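Long-range contacts in SnoaL-like domain-containing protein (Agrobacterium tumefaciens str. C58, PDB 3DXO), which is of unknown function but, as a SnoaL-like member of the NTF2 clan, is a putative isomerase that probably binds a small molecule in its cone-shaped fold: residues B[13-17]-B[66-70]; B[32-38]-B[48-54]; B[38-42]-B[112-116]; B[78-84]-B[97-103]. One frame throughout, in Å; residues are numbered along the deposited sequence.

Contact 1: residues B[13-17]-B[66-70]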
loop_
_atom_site.group_PDB
_atom_site.type_symbol
_atom_site.label_atom_id
_atom_site.label_comp_id
_atom_site.label_asym_id
_atom_site.label_seq_id
_atom_site.Cartn_x
_atom_site.Cartn_y
_atom_site.Cartn_z
ATOM N N LEU B 13 -12.221 -6.400 -7.693
ATOM C CA LEU B 13 -13.487 -6.376 -6.960
ATOM C C LEU B 13 -14.541 -7.323 -7.551
ATOM O O LEU B 13 -15.366 -7.872 -6.816
ATOM C CB LEU B 13 -14.038 -4.943 -6.870
ATOM C CG LEU B 13 -13.291 -3.959 -5.930
ATOM C CD1 LEU B 13 -13.892 -2.527 -5.997
ATOM C CD2 LEU B 13 -13.255 -4.461 -4.482
ATOM N N ALA B 14 -14.507 -7.519 -8.867
ATOM C CA ALA B 14 -15.440 -8.429 -9.558
ATOM C C ALA B 14 -15.327 -9.848 -8.984
ATOM O O ALA B 14 -16.345 -10.544 -8.803
ATOM C CB ALA B 14 -15.169 -8.451 -11.025
ATOM N N ALA B 15 -14.093 -10.261 -8.693
ATOM C CA ALA B 15 -13.846 -11.556 -8.116
ATOM C C ALA B 15 -14.442 -11.593 -6.722
ATOM O O ALA B 15 -15.052 -12.572 -6.383
ATOM C CB ALA B 15 -12.354 -11.874 -8.085
ATOM N N TRP B 16 -14.273 -10.547 -5.915
ATOM C CA TRP B 16 -14.830 -10.562 -4.553
ATOM C C TRP B 16 -16.351 -10.491 -4.528
ATOM O O TRP B 16 -16.974 -10.927 -3.587
ATOM C CB TRP B 16 -14.271 -9.424 -3.689
ATOM C CG TRP B 16 -12.917 -9.706 -3.156
ATOM C CD1 TRP B 16 -11.735 -9.439 -3.763
ATOM C CD2 TRP B 16 -12.596 -10.334 -1.904
ATOM N NE1 TRP B 16 -10.691 -9.838 -2.963
ATOM C CE2 TRP B 16 -11.188 -10.393 -1.819
ATOM C CE3 TRP B 16 -13.358 -10.795 -0.827
ATOM C CZ2 TRP B 16 -10.529 -10.921 -0.719
ATOM C CZ3 TRP B 16 -12.708 -11.322 0.268
ATOM C CH2 TRP B 16 -11.309 -11.393 0.315
ATOM N N ASN B 17 -16.951 -9.919 -5.553
ATOM C CA ASN B 17 -18.407 -9.762 -5.589
ATOM C C ASN B 17 -19.135 -10.848 -6.330
ATOM O O ASN B 17 -20.353 -10.821 -6.434
ATOM C CB ASN B 17 -18.758 -8.424 -6.232
ATOM C CG ASN B 17 -18.485 -7.276 -5.330
ATOM O OD1 ASN B 17 -18.879 -7.292 -4.161
ATOM N ND2 ASN B 17 -17.841 -6.238 -5.866
ATOM N N ARG B 66 -21.319 -6.513 0.066
ATOM C CA ARG B 66 -20.721 -6.195 -1.210
ATOM C C ARG B 66 -19.531 -5.290 -1.002
ATOM O O ARG B 66 -19.416 -4.642 0.022
ATOM C CB ARG B 66 -21.721 -5.470 -2.044
ATOM C CG ARG B 66 -22.824 -6.300 -2.575
ATOM C CD ARG B 66 -24.011 -5.415 -2.875
ATOM N NE ARG B 66 -23.558 -4.271 -3.652
ATOM C CZ ARG B 66 -24.156 -3.079 -3.664
ATOM N NH1 ARG B 66 -25.251 -2.853 -2.894
ATOM N NH2 ARG B 66 -23.634 -2.101 -4.431
ATOM N N PHE B 67 -18.652 -5.228 -1.995
ATOM C CA PHE B 67 -17.445 -4.383 -1.941
ATOM C C PHE B 67 -17.505 -3.383 -3.096
ATOM O O PHE B 67 -17.341 -3.779 -4.226
ATOM C CB PHE B 67 -16.197 -5.281 -2.030
ATOM C CG PHE B 67 -16.225 -6.429 -1.067
ATOM C CD1 PHE B 67 -16.811 -7.628 -1.418
ATOM C CD2 PHE B 67 -15.737 -6.285 0.206
ATOM C CE1 PHE B 67 -16.874 -8.690 -0.524
ATOM C CE2 PHE B 67 -15.783 -7.344 1.118
ATOM C CZ PHE B 67 -16.357 -8.543 0.753
ATOM N N VAL B 68 -17.735 -2.106 -2.808
ATOM C CA VAL B 68 -17.924 -1.108 -3.838
ATOM C C VAL B 68 -16.745 -0.149 -3.874
ATOM O O VAL B 68 -16.274 0.342 -2.841
ATOM C CB VAL B 68 -19.224 -0.321 -3.579
ATOM C CG1 VAL B 68 -19.429 0.720 -4.628
ATOM C CG2 VAL B 68 -20.391 -1.275 -3.494
ATOM N N LEU B 69 -16.298 0.146 -5.085
ATOM C CA LEU B 69 -15.151 0.996 -5.284
ATOM C C LEU B 69 -15.450 2.393 -4.734
ATOM O O LEU B 69 -16.570 2.854 -4.830
ATOM C CB LEU B 69 -14.810 1.041 -6.776
ATOM C CG LEU B 69 -13.519 1.684 -7.290
ATOM C CD1 LEU B 69 -12.259 0.940 -6.819
ATOM C CD2 LEU B 69 -13.592 1.710 -8.798
ATOM N N ALA B 70 -14.450 3.005 -4.102
ATOM C CA ALA B 70 -14.521 4.348 -3.539
ATOM C C ALA B 70 -13.363 5.146 -4.137
ATOM O O ALA B 70 -12.239 4.660 -4.221
ATOM C CB ALA B 70 -14.408 4.308 -2.033
#
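N17 OD1 accepts F67 N at 3.0 Å, the donor lying in the amide's carbonyl plane and on a lone pair, while the other half of the same amide gives ND2 to F67 O. That second bond is nearly straight, 178° at the hydrogen, with F67 O almost in the amide plane of N17. Two bonds to one residue fix the rotation of the amide and which end is oxygen, so N17 works like a strand neighbour for the start of strand 66-76. Helix 3-17 here runs roughly antiparallel to that strand, packing on the concave side of the curved sheet as in the NTF2-like α+β fold. Beside the amide the contact turns apolar. W16 presents the edge of its indole to the face of the F67 ring, the six-membered rings standing 5.5 Å between centroids with planes at 66°. W16 CB also rests near F67 CD1. L13 splits its two methyls: CD2 meets F67 CB at 3.9 Å, and CD1 reaches on to L69 CB at 3.8 Å. With CG anti to the carbonyl carbon (chi1 -72°), L13 sends this fork toward the strand. R59 of helix 47-61 hydrogen-bonds W16 O, and W84 meets F67 edge-to-face.

Contact 2: residues B[32-38]-B[48-54]; sequences WAENTRY and QQGIAAM
Q48 and I51, one helical turn apart on helix 47-61, bury the most surface against 32-38, and they do so by different means. Q48 keeps its chain extended beyond CG and delivers NE2 to W32 O at 2.9 Å. The bond is straight at the hydrogen, 167°, and W32 O lies close to the amide plane, yet NE2 stands above the carbonyl plane and not on a lone pair. On the way, Q48 CG passes A33 O at 3.5 Å. I51 is the apolar plug. Its CG2 sits over one face of the W32 indole, 4.2 Å from the centroid of the five-membered ring, a CH-pi contact. CD1 goes further, lodging among W32 CD1, Y38 CB and T36 CG2, with T36 and I51 meeting tip to tip. The selenomethionine M54 adds a Met-aromatic contact: CE lies over one face of the Y38 ring, 3.6 Å from its centroid, because the chain bends at chi3 (70°) and folds the methyl onto the ring. The helix thus packs along strand 36-39, the segment axes 27° apart. A15 of helix 3-17 touches W32, Y12 and W16 reach Y38, and strand 109-117 flanks 36-39, with T36 OG1 bonded to I109 O.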
loop_
_atom_site.group_PDB
_atom_site.type_symbol
_atom_site.label_atom_id
_atom_site.label_comp_id
_atom_site.label_asym_id
_atom_site.label_seq_id
_atom_site.Cartn_x
_atom_site.Cartn_y
_atom_site.Cartn_z
ATOM N N TRP B 32 -5.441 -13.705 -11.539
ATOM C CA TRP B 32 -4.317 -13.971 -10.619
ATOM C C TRP B 32 -3.212 -14.868 -11.163
ATOM O O TRP B 32 -3.482 -15.755 -11.951
ATOM C CB TRP B 32 -4.839 -14.607 -9.335
ATOM C CG TRP B 32 -5.230 -13.680 -8.236
ATOM C CD1 TRP B 32 -4.553 -13.483 -7.073
ATOM C CD2 TRP B 32 -6.389 -12.855 -8.166
ATOM N NE1 TRP B 32 -5.222 -12.588 -6.268
ATOM C CE2 TRP B 32 -6.353 -12.185 -6.919
ATOM C CE3 TRP B 32 -7.456 -12.614 -9.027
ATOM C CZ2 TRP B 32 -7.322 -11.293 -6.527
ATOM C CZ3 TRP B 32 -8.438 -11.728 -8.617
ATOM C CH2 TRP B 32 -8.357 -11.078 -7.381
ATOM N N ALA B 33 -1.981 -14.642 -10.701
ATOM C CA ALA B 33 -0.829 -15.465 -11.073
ATOM C C ALA B 33 -0.778 -16.770 -10.261
ATOM O O ALA B 33 -1.416 -16.886 -9.211
ATOM C CB ALA B 33 0.449 -14.699 -10.881
ATOM N N GLU B 34 -0.035 -17.755 -10.764
ATOM C CA GLU B 34 0.141 -19.019 -10.052
ATOM C C GLU B 34 0.943 -18.762 -8.774
ATOM O O GLU B 34 0.572 -19.242 -7.709
ATOM C CB GLU B 34 0.762 -20.107 -10.947
ATOM C CG GLU B 34 -0.184 -20.486 -12.094
ATOM C CD GLU B 34 0.209 -21.730 -12.901
ATOM O OE1 GLU B 34 1.372 -22.195 -12.856
ATOM O OE2 GLU B 34 -0.687 -22.248 -13.605
ATOM N N ASN B 35 2.027 -17.998 -8.879
ATOM C CA ASN B 35 2.787 -17.581 -7.712
ATOM C C ASN B 35 2.181 -16.271 -7.298
ATOM O O ASN B 35 2.621 -15.234 -7.795
ATOM C CB ASN B 35 4.244 -17.328 -8.047
ATOM C CG ASN B 35 4.980 -18.581 -8.417
ATOM O OD1 ASN B 35 4.380 -19.588 -8.781
ATOM N ND2 ASN B 35 6.309 -18.525 -8.346
ATOM N N THR B 36 1.158 -16.300 -6.449
ATOM C CA THR B 36 0.497 -15.084 -6.004
ATOM C C THR B 36 0.299 -15.178 -4.505
ATOM O O THR B 36 0.263 -16.284 -3.949
ATOM C CB THR B 36 -0.858 -14.832 -6.718
ATOM O OG1 THR B 36 -1.336 -13.521 -6.387
ATOM C CG2 THR B 36 -1.912 -15.874 -6.332
ATOM N N ARG B 37 0.151 -14.022 -3.855
ATOM C CA ARG B 37 0.096 -13.952 -2.402
ATOM C C ARG B 37 -0.834 -12.820 -1.973
ATOM O O ARG B 37 -0.813 -11.729 -2.554
ATOM C CB ARG B 37 1.506 -13.623 -1.919
ATOM C CG ARG B 37 1.897 -14.040 -0.536
ATOM C CD ARG B 37 2.737 -15.293 -0.560
ATOM N NE ARG B 37 3.671 -15.253 0.565
ATOM C CZ ARG B 37 3.364 -15.566 1.829
ATOM N NH1 ARG B 37 2.118 -15.960 2.158
ATOM N NH2 ARG B 37 4.314 -15.482 2.773
ATOM N N TYR B 38 -1.625 -13.069 -0.943
ATOM C CA TYR B 38 -2.541 -12.076 -0.398
ATOM C C TYR B 38 -2.395 -12.000 1.125
ATOM O O TYR B 38 -2.219 -13.003 1.799
ATOM C CB TYR B 38 -3.990 -12.454 -0.764
ATOM C CG TYR B 38 -5.051 -11.546 -0.201
ATOM C CD1 TYR B 38 -5.428 -11.630 1.136
ATOM C CD2 TYR B 38 -5.690 -10.625 -0.997
ATOM C CE1 TYR B 38 -6.407 -10.796 1.674
ATOM C CE2 TYR B 38 -6.668 -9.796 -0.484
ATOM C CZ TYR B 38 -7.025 -9.881 0.859
ATOM O OH TYR B 38 -7.988 -9.047 1.398
ATOM N N GLN B 48 -3.722 -19.504 -6.815
ATOM C CA GLN B 48 -5.037 -19.257 -7.356
ATOM C C GLN B 48 -6.093 -19.972 -6.535
ATOM O O GLN B 48 -7.115 -19.370 -6.147
ATOM C CB GLN B 48 -5.081 -19.728 -8.795
ATOM C CG GLN B 48 -4.267 -18.840 -9.713
ATOM C CD GLN B 48 -4.014 -19.485 -11.036
ATOM O OE1 GLN B 48 -4.147 -20.684 -11.179
ATOM N NE2 GLN B 48 -3.619 -18.700 -12.006
ATOM N N GLN B 49 -5.835 -21.251 -6.259
ATOM C CA GLN B 49 -6.758 -22.084 -5.471
ATOM C C GLN B 49 -7.021 -21.413 -4.130
ATOM O O GLN B 49 -8.158 -21.070 -3.827
ATOM C CB GLN B 49 -6.172 -23.473 -5.197
ATOM C CG GLN B 49 -5.858 -24.319 -6.410
ATOM C CD GLN B 49 -7.096 -24.971 -7.040
ATOM O OE1 GLN B 49 -8.216 -24.424 -6.980
ATOM N NE2 GLN B 49 -6.892 -26.140 -7.674
ATOM N N GLY B 50 -5.948 -21.194 -3.364
ATOM C CA GLY B 50 -6.011 -20.623 -2.024
ATOM C C GLY B 50 -6.754 -19.313 -1.907
ATOM O O GLY B 50 -7.531 -19.121 -0.963
ATOM N N ILE B 51 -6.508 -18.412 -2.857
ATOM C CA ILE B 51 -7.180 -17.126 -2.865
ATOM C C ILE B 51 -8.660 -17.311 -3.181
ATOM O O ILE B 51 -9.519 -16.703 -2.534
ATOM C CB ILE B 51 -6.485 -16.147 -3.795
ATOM C CG1 ILE B 51 -5.218 -15.666 -3.072
ATOM C CG2 ILE B 51 -7.389 -15.006 -4.094
ATOM C CD1 ILE B 51 -4.360 -14.739 -3.853
ATOM N N ALA B 52 -8.967 -18.176 -4.145
ATOM C CA ALA B 52 -10.377 -18.506 -4.440
ATOM C C ALA B 52 -11.065 -19.051 -3.158
ATOM O O ALA B 52 -12.173 -18.617 -2.808
ATOM C CB ALA B 52 -10.480 -19.515 -5.605
ATOM N N ALA B 53 -10.383 -19.960 -2.455
ATOM C CA ALA B 53 -10.919 -20.551 -1.215
ATOM C C ALA B 53 -11.099 -19.453 -0.149
ATOM O O ALA B 53 -12.174 -19.303 0.434
ATOM C CB ALA B 53 -10.035 -21.682 -0.714
HETATM N N MSE B 54 -10.057 -18.650 0.051
HETATM C CA MSE B 54 -10.103 -17.537 1.001
HETATM C C MSE B 54 -11.310 -16.620 0.769
HETATM O O MSE B 54 -12.048 -16.338 1.700
HETATM C CB MSE B 54 -8.818 -16.728 0.892
HETATM C CG MSE B 54 -8.575 -15.739 1.982
HETATM SE SE MSE B 54 -7.130 -14.593 1.445
HETATM C CE MSE B 54 -8.023 -13.659 0.096
#

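Contact 3: residues B[38-42]-B[112-116]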
loop_
_atom_site.group_PDB
_atom_site.type_symbol
_atom_site.label_atom_id
_atom_site.label_comp_id
_atom_site.label_asym_id
_atom_site.label_seq_id
_atom_site.Cartn_x
_atom_site.Cartn_y
_atom_site.Cartn_z
ATOM N N TYR B 38 -1.625 -13.069 -0.943
ATOM C CA TYR B 38 -2.541 -12.076 -0.398
ATOM C C TYR B 38 -2.395 -12.000 1.125
ATOM O O TYR B 38 -2.219 -13.003 1.799
ATOM C CB TYR B 38 -3.990 -12.454 -0.764
ATOM C CG TYR B 38 -5.051 -11.546 -0.201
ATOM C CD1 TYR B 38 -5.428 -11.630 1.136
ATOM C CD2 TYR B 38 -5.690 -10.625 -0.997
ATOM C CE1 TYR B 38 -6.407 -10.796 1.674
ATOM C CE2 TYR B 38 -6.668 -9.796 -0.484
ATOM C CZ TYR B 38 -7.025 -9.881 0.859
ATOM O OH TYR B 38 -7.988 -9.047 1.398
ATOM N N VAL B 39 -2.459 -10.796 1.664
ATOM C CA VAL B 39 -2.490 -10.610 3.112
ATOM C C VAL B 39 -3.180 -9.295 3.459
ATOM O O VAL B 39 -2.889 -8.250 2.857
ATOM C CB VAL B 39 -1.078 -10.668 3.811
ATOM C CG1 VAL B 39 -0.200 -9.482 3.424
ATOM C CG2 VAL B 39 -1.258 -10.711 5.316
ATOM N N ASP B 40 -4.115 -9.372 4.405
ATOM C CA ASP B 40 -4.783 -8.179 4.961
ATOM C C ASP B 40 -4.809 -8.351 6.495
ATOM O O ASP B 40 -4.215 -9.308 7.023
ATOM C CB ASP B 40 -6.166 -7.930 4.304
ATOM C CG ASP B 40 -7.252 -8.938 4.729
ATOM O OD1 ASP B 40 -7.165 -9.597 5.802
ATOM O OD2 ASP B 40 -8.224 -9.052 3.965
ATOM N N PRO B 41 -5.490 -7.454 7.227
ATOM C CA PRO B 41 -5.397 -7.652 8.706
ATOM C C PRO B 41 -6.112 -8.884 9.264
ATOM O O PRO B 41 -5.850 -9.267 10.397
ATOM C CB PRO B 41 -6.034 -6.381 9.292
ATOM C CG PRO B 41 -6.281 -5.454 8.112
ATOM C CD PRO B 41 -6.300 -6.285 6.858
ATOM N N LEU B 42 -7.001 -9.491 8.490
ATOM C CA LEU B 42 -7.781 -10.646 8.947
ATOM C C LEU B 42 -7.465 -11.970 8.239
ATOM O O LEU B 42 -7.840 -13.037 8.702
ATOM C CB LEU B 42 -9.257 -10.360 8.656
ATOM C CG LEU B 42 -9.877 -9.094 9.245
ATOM C CD1 LEU B 42 -11.327 -8.850 8.746
ATOM C CD2 LEU B 42 -9.786 -9.195 10.778
ATOM N N VAL B 112 -0.908 -8.910 -3.209
ATOM C CA VAL B 112 -1.876 -7.935 -2.711
ATOM C C VAL B 112 -1.738 -7.729 -1.213
ATOM O O VAL B 112 -1.663 -8.689 -0.451
ATOM C CB VAL B 112 -3.315 -8.340 -2.991
ATOM C CG1 VAL B 112 -4.267 -7.352 -2.294
ATOM C CG2 VAL B 112 -3.575 -8.391 -4.512
ATOM N N VAL B 113 -1.687 -6.475 -0.794
ATOM C CA VAL B 113 -1.602 -6.164 0.608
ATOM C C VAL B 113 -2.765 -5.221 0.931
ATOM O O VAL B 113 -2.805 -4.107 0.439
ATOM C CB VAL B 113 -0.228 -5.530 0.991
ATOM C CG1 VAL B 113 -0.206 -5.122 2.455
ATOM C CG2 VAL B 113 0.923 -6.495 0.700
ATOM N N GLY B 114 -3.698 -5.675 1.772
ATOM C CA GLY B 114 -4.864 -4.885 2.150
ATOM C C GLY B 114 -4.824 -4.303 3.548
ATOM O O GLY B 114 -4.137 -4.832 4.432
ATOM N N PHE B 115 -5.556 -3.202 3.745
ATOM C CA PHE B 115 -5.668 -2.515 5.041
ATOM C C PHE B 115 -7.147 -2.146 5.306
ATOM O O PHE B 115 -7.921 -2.038 4.387
ATOM C CB PHE B 115 -4.809 -1.255 5.047
ATOM C CG PHE B 115 -3.346 -1.507 4.805
ATOM C CD1 PHE B 115 -2.831 -1.546 3.511
ATOM C CD2 PHE B 115 -2.480 -1.697 5.875
ATOM C CE1 PHE B 115 -1.481 -1.786 3.283
ATOM C CE2 PHE B 115 -1.128 -1.916 5.664
ATOM C CZ PHE B 115 -0.619 -1.958 4.354
ATOM N N LEU B 116 -7.537 -1.961 6.560
ATOM C CA LEU B 116 -8.917 -1.600 6.895
ATOM C C LEU B 116 -9.042 -0.113 7.190
ATOM O O LEU B 116 -8.116 0.488 7.729
ATOM C CB LEU B 116 -9.418 -2.413 8.087
ATOM C CG LEU B 116 -9.739 -3.868 7.707
ATOM C CD1 LEU B 116 -9.893 -4.702 9.011
ATOM C CD2 LEU B 116 -10.990 -4.065 6.724
#
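Y38 and V112 point to the same face of the sheet and meet obliquely, Y38 CD2 lying 3.8 Å from V112 CG1. On the other face V39 and V113 lie side by side, pointing the same way, and their nearest methyls, V39 CG1 and V113 CG2, are 4.2 Å apart. Two parallel bridges set this register. V39 N donates to V112 O, and V39 O in turn accepts G114 N at 2.9 Å. Past V39 the chain leaves the strand. D40 has CG between its backbone N and carbonyl carbon (chi1 72°), which turns the carboxylate back toward Y38: OD2 takes the Y38 hydroxyl, OH to OD2 being 2.6 Å, from the edge of the tyrosine ring and in its plane. OD1 accepts L42 N at 2.7 Å, making an Asx turn. Both bonds come to the anti sides of the carboxylate oxygens, a double hold that pins its rotation. The turn brings P41 obliquely against L116, with P41 CG 3.8 Å from L116 CD1, while P41 CD passes G114 O. Backbone bonds from V113 and F115 to strand 93-103 continue the sheet, and G45 pairs with Y38 on the far side of strand 36-39. Helices 3-17 and 47-61 pack on the Y38 face; the V39 face meets F79 of the second subunit, whose H76 also bonds G114 O.

Contact 4: residues B[78-84]-B[97-103]; sequences NFTRFSW and GTDVVSL
W84 lies across G97 and reaches on to D99. From CB, CG turns into the position between the backbone N and the carbonyl carbon (chi1 54°), which swings the indole over the neighbouring strand. CG passes G97 O, and CD1 comes to 3.3 Å from D99 OD2. NE1 then gives its hydrogen to that same oxygen at 3.0 Å, a bent bond (131°) arriving on the syn side of the carboxylate and near the indole plane. CE2 and CZ2 lie against G97, whose CA is 3.5 Å from CZ2; G97 N sits over the ring, and the CA makes a CH-pi contact. The strands form the antiparallel hairpin of 79-87 and 93-103, set between strands 66-76 and 109-117 of the curved NTF2-like sheet, with backbone pairs running from W84 and G97 to T80 and V101. D99 CB also lies over one face of F82, while F82 CE2 packs on V101 CG2 at 3.6 Å. At the open end N78 extends the pairing: ND2 donates to L103 O at 2.7 Å and N78 O accepts L103 N. On the other face, R81 forms salt bridges with D74 and with D117 of the second subunit, and F79 packs on V113 there.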
loop_
_atom_site.group_PDB
_atom_site.type_symbol
_atom_site.label_atom_id
_atom_site.label_comp_id
_atom_site.label_asym_id
_atom_site.label_seq_id
_atom_site.Cartn_x
_atom_site.Cartn_y
_atom_site.Cartn_z
ATOM N N ASN B 78 3.936 -1.404 -12.162
ATOM C CA ASN B 78 3.027 -2.534 -12.000
ATOM C C ASN B 78 2.216 -2.441 -10.697
ATOM O O ASN B 78 1.619 -3.421 -10.261
ATOM C CB ASN B 78 3.797 -3.857 -12.040
ATOM C CG ASN B 78 4.737 -4.025 -10.854
ATOM O OD1 ASN B 78 5.564 -3.156 -10.567
ATOM N ND2 ASN B 78 4.617 -5.158 -10.156
ATOM N N PHE B 79 2.194 -1.268 -10.067
ATOM C CA PHE B 79 1.389 -1.072 -8.847
ATOM C C PHE B 79 0.100 -0.305 -9.091
ATOM O O PHE B 79 0.087 0.717 -9.791
ATOM C CB PHE B 79 2.179 -0.325 -7.763
ATOM C CG PHE B 79 3.311 -1.111 -7.212
ATOM C CD1 PHE B 79 3.073 -2.159 -6.330
ATOM C CD2 PHE B 79 4.611 -0.818 -7.573
ATOM C CE1 PHE B 79 4.117 -2.904 -5.820
ATOM C CE2 PHE B 79 5.658 -1.555 -7.058
ATOM C CZ PHE B 79 5.406 -2.604 -6.178
ATOM N N THR B 80 -0.973 -0.823 -8.504
ATOM C CA THR B 80 -2.266 -0.170 -8.487
ATOM C C THR B 80 -2.727 -0.025 -7.027
ATOM O O THR B 80 -2.498 -0.896 -6.207
ATOM C CB THR B 80 -3.295 -0.975 -9.291
ATOM O OG1 THR B 80 -2.868 -1.034 -10.662
ATOM C CG2 THR B 80 -4.682 -0.338 -9.193
ATOM N N ARG B 81 -3.325 1.113 -6.711
ATOM C CA ARG B 81 -3.900 1.370 -5.396
ATOM C C ARG B 81 -5.333 1.845 -5.539
ATOM O O ARG B 81 -5.636 2.701 -6.377
ATOM C CB ARG B 81 -3.159 2.465 -4.644
ATOM C CG ARG B 81 -3.948 2.909 -3.404
ATOM C CD ARG B 81 -3.319 4.025 -2.614
ATOM N NE ARG B 81 -3.235 5.273 -3.349
ATOM C CZ ARG B 81 -3.030 6.443 -2.774
ATOM N NH1 ARG B 81 -2.938 6.536 -1.463
ATOM N NH2 ARG B 81 -2.930 7.534 -3.508
ATOM N N PHE B 82 -6.197 1.315 -4.687
ATOM C CA PHE B 82 -7.597 1.683 -4.693
ATOM C C PHE B 82 -8.229 1.386 -3.360
ATOM O O PHE B 82 -7.685 0.618 -2.543
ATOM C CB PHE B 82 -8.351 0.926 -5.794
ATOM C CG PHE B 82 -8.317 -0.560 -5.639
ATOM C CD1 PHE B 82 -9.287 -1.215 -4.901
ATOM C CD2 PHE B 82 -7.311 -1.309 -6.231
ATOM C CE1 PHE B 82 -9.243 -2.627 -4.745
ATOM C CE2 PHE B 82 -7.258 -2.690 -6.076
ATOM C CZ PHE B 82 -8.220 -3.350 -5.338
ATOM N N SER B 83 -9.384 2.007 -3.145
ATOM C CA SER B 83 -10.157 1.808 -1.921
ATOM C C SER B 83 -11.581 1.395 -2.239
ATOM O O SER B 83 -12.080 1.654 -3.331
ATOM C CB SER B 83 -10.126 3.039 -1.032
ATOM O OG SER B 83 -8.813 3.197 -0.522
ATOM N N TRP B 84 -12.207 0.717 -1.273
ATOM C CA TRP B 84 -13.555 0.205 -1.433
ATOM C C TRP B 84 -14.297 0.290 -0.111
ATOM O O TRP B 84 -13.670 0.342 0.927
ATOM C CB TRP B 84 -13.508 -1.259 -1.911
ATOM C CG TRP B 84 -12.681 -2.093 -1.029
ATOM C CD1 TRP B 84 -11.365 -2.380 -1.196
ATOM C CD2 TRP B 84 -13.079 -2.713 0.214
ATOM N NE1 TRP B 84 -10.924 -3.172 -0.159
ATOM C CE2 TRP B 84 -11.949 -3.379 0.727
ATOM C CE3 TRP B 84 -14.273 -2.766 0.932
ATOM C CZ2 TRP B 84 -11.961 -4.075 1.947
ATOM C CZ3 TRP B 84 -14.297 -3.479 2.146
ATOM C CH2 TRP B 84 -13.142 -4.123 2.633
ATOM N N GLY B 97 -11.932 -0.731 3.066
ATOM C CA GLY B 97 -10.503 -1.053 2.992
ATOM C C GLY B 97 -9.767 -0.321 1.886
ATOM O O GLY B 97 -10.368 0.463 1.133
ATOM N N THR B 98 -8.453 -0.554 1.841
ATOM C CA THR B 98 -7.572 -0.020 0.812
ATOM C C THR B 98 -6.587 -1.122 0.452
ATOM O O THR B 98 -6.118 -1.827 1.337
ATOM C CB THR B 98 -6.834 1.235 1.296
ATOM O OG1 THR B 98 -7.812 2.248 1.558
ATOM C CG2 THR B 98 -5.845 1.742 0.250
ATOM N N ASP B 99 -6.278 -1.275 -0.833
ATOM C CA ASP B 99 -5.350 -2.315 -1.251
ATOM C C ASP B 99 -4.262 -1.805 -2.184
ATOM O O ASP B 99 -4.458 -0.837 -2.941
ATOM C CB ASP B 99 -6.081 -3.415 -2.031
ATOM C CG ASP B 99 -7.173 -4.083 -1.240
ATOM O OD1 ASP B 99 -6.881 -4.946 -0.376
ATOM O OD2 ASP B 99 -8.345 -3.780 -1.559
ATOM N N VAL B 100 -3.120 -2.493 -2.135
ATOM C CA VAL B 100 -2.030 -2.257 -3.063
ATOM C C VAL B 100 -1.879 -3.590 -3.789
ATOM O O VAL B 100 -1.640 -4.601 -3.154
ATOM C CB VAL B 100 -0.754 -1.812 -2.370
ATOM C CG1 VAL B 100 0.374 -1.606 -3.409
ATOM C CG2 VAL B 100 -1.038 -0.527 -1.634
ATOM N N VAL B 101 -2.045 -3.564 -5.112
ATOM C CA VAL B 101 -1.971 -4.750 -5.962
ATOM C C VAL B 101 -0.752 -4.679 -6.900
ATOM O O VAL B 101 -0.432 -3.618 -7.405
ATOM C CB VAL B 101 -3.270 -4.857 -6.794
ATOM C CG1 VAL B 101 -3.221 -6.035 -7.752
ATOM C CG2 VAL B 101 -4.453 -4.975 -5.873
ATOM N N SER B 102 -0.075 -5.798 -7.127
ATOM C CA SER B 102 1.088 -5.835 -8.006
ATOM C C SER B 102 0.829 -6.806 -9.139
ATOM O O SER B 102 0.333 -7.916 -8.925
ATOM C CB SER B 102 2.323 -6.349 -7.276
ATOM O OG SER B 102 2.406 -5.838 -5.969
ATOM N N LEU B 103 1.190 -6.396 -10.342
ATOM C CA LEU B 103 1.076 -7.242 -11.500
ATOM C C LEU B 103 2.444 -7.796 -11.806
ATOM O O LEU B 103 3.438 -7.118 -11.597
ATOM C CB LEU B 103 0.517 -6.449 -12.683
ATOM C CG LEU B 103 -0.999 -6.547 -12.882
ATOM C CD1 LEU B 103 -1.830 -6.383 -11.590
ATOM C CD2 LEU B 103 -1.444 -5.582 -13.925
#

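Overall arrangement
All four contacts reach one mixed sheet. Contact 4 is its hairpin, and contact 3 joins strands 36-39 and 109-117 beside it; V113 and F115 bond across to V100 and T98. These two rest on backbone pairing, and both send one face to the second subunit. Contacts 1 and 2 instead fix helices to the sheet, on opposite sides of the chain's centre and about 17 Å apart between centres. Each uses a side-chain amide gripping backbone next to aromatic packing, but contact 2 is buried, whereas contacts 1, 3 and 4 are partly so. W16 touches M54 and Y38, and Y38 serves contacts 2 and 3. Bound PEG, probably from the crystallisation liquor, lies near W16, Y38, D40 and W84, which may mark a pocket.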